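Long-range contacts in aminoglycoside phosphotransferase (PDB 4PDY), which is probably a phosphotransferase of the aminoglycoside phosphotransferase family, its substrate not established: residues Q80-F85 / A132-A137; Q126-L131 / Y275-H280. One frame throughout, in Å; residues are numbered along the deposited sequence.

Helix 121-137 serves both contacts: residues 132-137 meet the loop 80-85 in interaction 1, and residues 126-131, just before them, meet helix 271-284 in interaction 2. The two centres lie 13 Å apart, and T130, whose side chain faces K84, ties them together. Interaction 1 is the more buried, a phenylalanine set against the helix with one lysine-to-glutamine bond beside it and the exposed Q80 at its margin. Interaction 2 has no hydrogen bond between its segments; it is a close helix pair with an alanine and a histidine between the backbones, partly buried. One joins the helix to the kinase-like N-terminal lobe, the other to the helical C-terminal part.

Interaction 1: residues Q80-F85 / A132-A137; sequences QGFTKF and AQFHEA
The loop that follows helix 64-79 in the N-terminal lobe of this kinase-like fold runs past residues 132-137 of helix 121-137, and F82 makes most of the contact. G81 ends the preceding helix in a Schellman motif, its positive phi suiting glycine, and the chain then turns F82 to the helix. With CG anti to the backbone N (chi1 -173°), the ring is carried across to F134. F134 CA lies over one face of the F82 ring, 4.2 Å from its centroid, a CH-pi contact, and K84 N lies over the opposite face. F82 CZ also meets F134 CB at 3.8 Å, while CB of Q133 sits at the F82 ring edge. The two phenylalanine rings meet obliquely, planes at 46°. Nearer the backbone of F82, A137 CB touches both F82 CB, at 3.9 Å, and Q80 CB, at 4.0 Å. The polar part is at K84, the centre of an inverse gamma turn. Its chain bends at chi2 and chi4 and brings NZ to Q133 OE1 at 2.9 Å, tilted 24° from the carbonyl plane. A water, held by T83 N at 3.0 Å, gives the same oxygen a second, weak bond. Backbone bonding between K84 and L241 ties the loop to strand 239-241, helix 64-79 adds A77 against F82 and A137, F244 meets the F134 ring edge-to-face, and V284 of helix 271-284 touches Q133.

Interaction 2: residues Q126-L131 / Y275-H280; sequences QTAYTL and YACFLH
Q126 starts the contact with H280: its CB points away from helix 271-284, but the chain folds at chi2 (-56°) and brings NE2 back to 4.2 Å from H280 NE2, beside the imidazole. A128 sets its methyl on the other helix, CB 3.6 Å from C277 O and 4.0 Å from C277 SG, and so small a side chain suits axes only 7.8 Å apart, crossing at -27°. Y129 follows, its CB 3.9 Å from H280 CB; its ring edge faces H280 O, with CD1 at 3.8 Å. That carbonyl oxygen is buried and has no hydrogen-bonding partner in the model. H280 has CG anti to its carbonyl carbon (chi1 -71°), turning the ring back along its own helix, where ND1 donates to A276 O at 2.8 Å; the oxygen lies close to the imidazole plane and takes the N-H on a lone pair. An alanine at H280 would keep the CB contact with Y129 but would probably open a gap beside the Q126 amide and leave A276 O without its side-chain donor. A125, a turn before A128, extends the pairing onto A276 and H280, while L259 of helix 252-266 packs on A128 and strand 239-241 meets T127, T130 and L131.

Interaction 1: residues Q80-F85 / A132-A137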
# COMPACT_ATOMS: atom_id res chain seq x y z
N GLN A 80 1.94 -7.08 22.27
CA GLN A 80 1.64 -5.68 22.56
C GLN A 80 0.16 -5.32 22.39
O GLN A 80 -0.21 -4.16 22.55
CB GLN A 80 2.48 -4.78 21.65
CG GLN A 80 3.98 -4.97 21.80
CD GLN A 80 4.45 -4.68 23.20
OE1 GLN A 80 5.06 -5.52 23.86
NE2 GLN A 80 4.16 -3.49 23.68
N GLY A 81 -0.70 -6.30 22.06
CA GLY A 81 -2.13 -6.06 21.97
C GLY A 81 -2.71 -6.05 20.57
O GLY A 81 -3.92 -5.94 20.40
N PHE A 82 -1.87 -6.18 19.55
CA PHE A 82 -2.36 -6.08 18.18
C PHE A 82 -3.19 -7.31 17.80
O PHE A 82 -2.76 -8.44 17.99
CB PHE A 82 -1.17 -5.99 17.23
CG PHE A 82 -1.54 -5.71 15.80
CD1 PHE A 82 -2.21 -4.56 15.43
CD2 PHE A 82 -1.22 -6.63 14.79
CE1 PHE A 82 -2.50 -4.30 14.12
CE2 PHE A 82 -1.51 -6.36 13.47
CZ PHE A 82 -2.17 -5.21 13.14
N THR A 83 -4.34 -7.06 17.19
CA THR A 83 -5.29 -8.12 16.82
C THR A 83 -5.59 -8.15 15.33
O THR A 83 -6.22 -9.10 14.86
CB THR A 83 -6.67 -7.93 17.52
OG1 THR A 83 -7.32 -6.76 16.97
CG2 THR A 83 -6.50 -7.78 18.99
N LYS A 84 -5.13 -7.16 14.57
CA LYS A 84 -5.70 -6.89 13.25
C LYS A 84 -4.95 -7.58 12.13
O LYS A 84 -4.54 -6.95 11.15
CB LYS A 84 -5.76 -5.38 12.98
CG LYS A 84 -6.43 -4.57 14.08
CD LYS A 84 -7.94 -4.83 14.14
CE LYS A 84 -8.60 -4.06 15.26
NZ LYS A 84 -8.49 -2.57 15.18
N PHE A 85 -4.82 -8.90 12.26
CA PHE A 85 -4.12 -9.69 11.27
C PHE A 85 -4.67 -11.12 11.24
O PHE A 85 -5.13 -11.64 12.25
CB PHE A 85 -2.60 -9.72 11.49
CG PHE A 85 -2.18 -10.43 12.73
CD1 PHE A 85 -2.34 -9.86 13.99
CD2 PHE A 85 -1.55 -11.66 12.65
CE1 PHE A 85 -1.96 -10.54 15.13
CE2 PHE A 85 -1.14 -12.33 13.79
CZ PHE A 85 -1.33 -11.77 15.02
N ALA A 132 -2.07 2.19 12.00
CA ALA A 132 -1.45 2.88 13.12
C ALA A 132 -1.15 1.94 14.27
O ALA A 132 -0.11 2.01 14.92
CB ALA A 132 -2.34 4.01 13.56
N GLN A 133 -2.10 1.04 14.55
CA GLN A 133 -1.89 0.05 15.61
C GLN A 133 -0.72 -0.87 15.28
O GLN A 133 0.05 -1.23 16.17
CB GLN A 133 -3.17 -0.78 15.84
CG GLN A 133 -4.29 -0.01 16.49
CD GLN A 133 -5.52 -0.84 16.70
OE1 GLN A 133 -5.85 -1.69 15.86
NE2 GLN A 133 -6.18 -0.67 17.85
N PHE A 134 -0.62 -1.29 14.03
CA PHE A 134 0.50 -2.14 13.63
C PHE A 134 1.84 -1.43 13.83
O PHE A 134 2.78 -2.01 14.35
CB PHE A 134 0.32 -2.57 12.16
CG PHE A 134 1.46 -3.41 11.62
CD1 PHE A 134 1.79 -4.62 12.19
CD2 PHE A 134 2.21 -2.97 10.54
CE1 PHE A 134 2.83 -5.38 11.70
CE2 PHE A 134 3.23 -3.72 10.04
CZ PHE A 134 3.56 -4.93 10.63
N HIS A 135 1.88 -0.17 13.44
CA HIS A 135 3.11 0.61 13.54
C HIS A 135 3.51 0.77 15.00
O HIS A 135 4.68 0.57 15.36
CB HIS A 135 2.94 1.95 12.86
CG HIS A 135 4.23 2.66 12.61
ND1 HIS A 135 4.99 2.44 11.49
CD2 HIS A 135 4.91 3.56 13.36
CE1 HIS A 135 6.08 3.19 11.54
NE2 HIS A 135 6.05 3.87 12.67
N GLU A 136 2.53 1.07 15.84
CA GLU A 136 2.78 1.26 17.27
C GLU A 136 3.25 -0.03 17.93
O GLU A 136 4.19 -0.05 18.73
CB GLU A 136 1.52 1.80 17.95
CG GLU A 136 1.64 2.03 19.45
CD GLU A 136 2.47 3.25 19.83
OE1 GLU A 136 2.89 4.02 18.94
OE2 GLU A 136 2.70 3.44 21.04
N ALA A 137 2.54 -1.13 17.63
CA ALA A 137 2.83 -2.43 18.24
C ALA A 137 4.17 -3.03 17.84
O ALA A 137 4.60 -4.00 18.45
CB ALA A 137 1.72 -3.43 17.93
O HOH W 1 -5.22 -4.16 17.50

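Interaction 2: residues Q126-L131 / Y275-H280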
# COMPACT_ATOMS: atom_id res chain seq x y z
N GLN A 126 -11.09 2.86 9.66
CA GLN A 126 -10.68 1.60 10.26
C GLN A 126 -9.37 1.05 9.70
O GLN A 126 -8.61 0.43 10.43
CB GLN A 126 -11.82 0.55 10.23
CG GLN A 126 -12.97 0.94 11.17
CD GLN A 126 -12.49 1.15 12.60
OE1 GLN A 126 -11.76 0.33 13.15
NE2 GLN A 126 -12.86 2.28 13.18
N THR A 127 -9.15 1.26 8.40
CA THR A 127 -7.85 0.91 7.80
C THR A 127 -6.70 1.72 8.45
O THR A 127 -5.72 1.14 8.84
CB THR A 127 -7.89 1.10 6.27
OG1 THR A 127 -8.97 0.34 5.72
CG2 THR A 127 -6.59 0.65 5.63
N ALA A 128 -6.92 3.02 8.58
CA ALA A 128 -5.94 3.89 9.22
C ALA A 128 -5.68 3.45 10.66
O ALA A 128 -4.56 3.37 11.11
CB ALA A 128 -6.43 5.32 9.17
N TYR A 129 -6.74 3.17 11.41
CA TYR A 129 -6.61 2.75 12.79
C TYR A 129 -5.73 1.52 12.88
O TYR A 129 -4.81 1.41 13.71
CB TYR A 129 -8.01 2.52 13.38
CG TYR A 129 -8.08 2.32 14.88
CD1 TYR A 129 -7.52 3.24 15.75
CD2 TYR A 129 -8.81 1.26 15.41
CE1 TYR A 129 -7.62 3.07 17.12
CE2 TYR A 129 -8.91 1.09 16.77
CZ TYR A 129 -8.32 1.99 17.63
OH TYR A 129 -8.41 1.82 18.98
N THR A 130 -6.06 0.53 12.05
CA THR A 130 -5.32 -0.72 12.05
C THR A 130 -3.84 -0.50 11.67
O THR A 130 -2.95 -1.08 12.32
CB THR A 130 -6.02 -1.72 11.10
OG1 THR A 130 -7.24 -2.14 11.72
CG2 THR A 130 -5.13 -2.89 10.77
N LEU A 131 -3.60 0.26 10.61
CA LEU A 131 -2.22 0.54 10.22
C LEU A 131 -1.43 1.23 11.35
O LEU A 131 -0.27 0.90 11.60
CB LEU A 131 -2.20 1.40 8.96
CG LEU A 131 -2.64 0.68 7.66
CD1 LEU A 131 -2.91 1.73 6.59
CD2 LEU A 131 -1.61 -0.35 7.20
N TYR A 275 -9.69 13.26 6.78
CA TYR A 275 -9.94 13.48 8.20
C TYR A 275 -10.11 12.14 8.91
O TYR A 275 -9.57 11.94 10.00
CB TYR A 275 -11.17 14.34 8.40
CG TYR A 275 -11.42 14.70 9.85
CD1 TYR A 275 -10.56 15.54 10.53
CD2 TYR A 275 -12.50 14.18 10.54
CE1 TYR A 275 -10.78 15.88 11.86
CE2 TYR A 275 -12.73 14.50 11.87
CZ TYR A 275 -11.86 15.36 12.53
OH TYR A 275 -12.08 15.67 13.85
N ALA A 276 -10.87 11.23 8.30
CA ALA A 276 -11.08 9.89 8.88
C ALA A 276 -9.71 9.21 9.11
O ALA A 276 -9.44 8.63 10.17
CB ALA A 276 -11.97 9.05 7.97
N CYS A 277 -8.84 9.33 8.13
CA CYS A 277 -7.51 8.76 8.23
C CYS A 277 -6.67 9.40 9.36
O CYS A 277 -6.17 8.72 10.24
CB CYS A 277 -6.81 8.92 6.90
SG CYS A 277 -5.11 8.35 6.83
N PHE A 278 -6.56 10.74 9.34
CA PHE A 278 -5.69 11.43 10.29
C PHE A 278 -6.20 11.21 11.72
O PHE A 278 -5.43 10.95 12.63
CB PHE A 278 -5.65 12.94 10.01
CG PHE A 278 -4.92 13.32 8.74
CD1 PHE A 278 -3.67 12.81 8.46
CD2 PHE A 278 -5.46 14.24 7.86
CE1 PHE A 278 -2.99 13.18 7.32
CE2 PHE A 278 -4.78 14.63 6.72
CZ PHE A 278 -3.54 14.09 6.45
N LEU A 279 -7.51 11.30 11.90
CA LEU A 279 -8.08 11.14 13.23
C LEU A 279 -7.70 9.78 13.83
O LEU A 279 -7.43 9.67 15.02
CB LEU A 279 -9.61 11.25 13.18
CG LEU A 279 -10.35 11.41 14.50
CD1 LEU A 279 -10.06 12.79 15.08
CD2 LEU A 279 -11.85 11.22 14.28
N HIS A 280 -7.71 8.73 13.00
CA HIS A 280 -7.47 7.39 13.50
C HIS A 280 -6.00 7.04 13.65
O HIS A 280 -5.66 6.26 14.52
CB HIS A 280 -8.27 6.36 12.71
CG HIS A 280 -9.73 6.46 13.00
ND1 HIS A 280 -10.54 7.40 12.41
CD2 HIS A 280 -10.51 5.78 13.88
CE1 HIS A 280 -11.76 7.32 12.92
NE2 HIS A 280 -11.77 6.32 13.79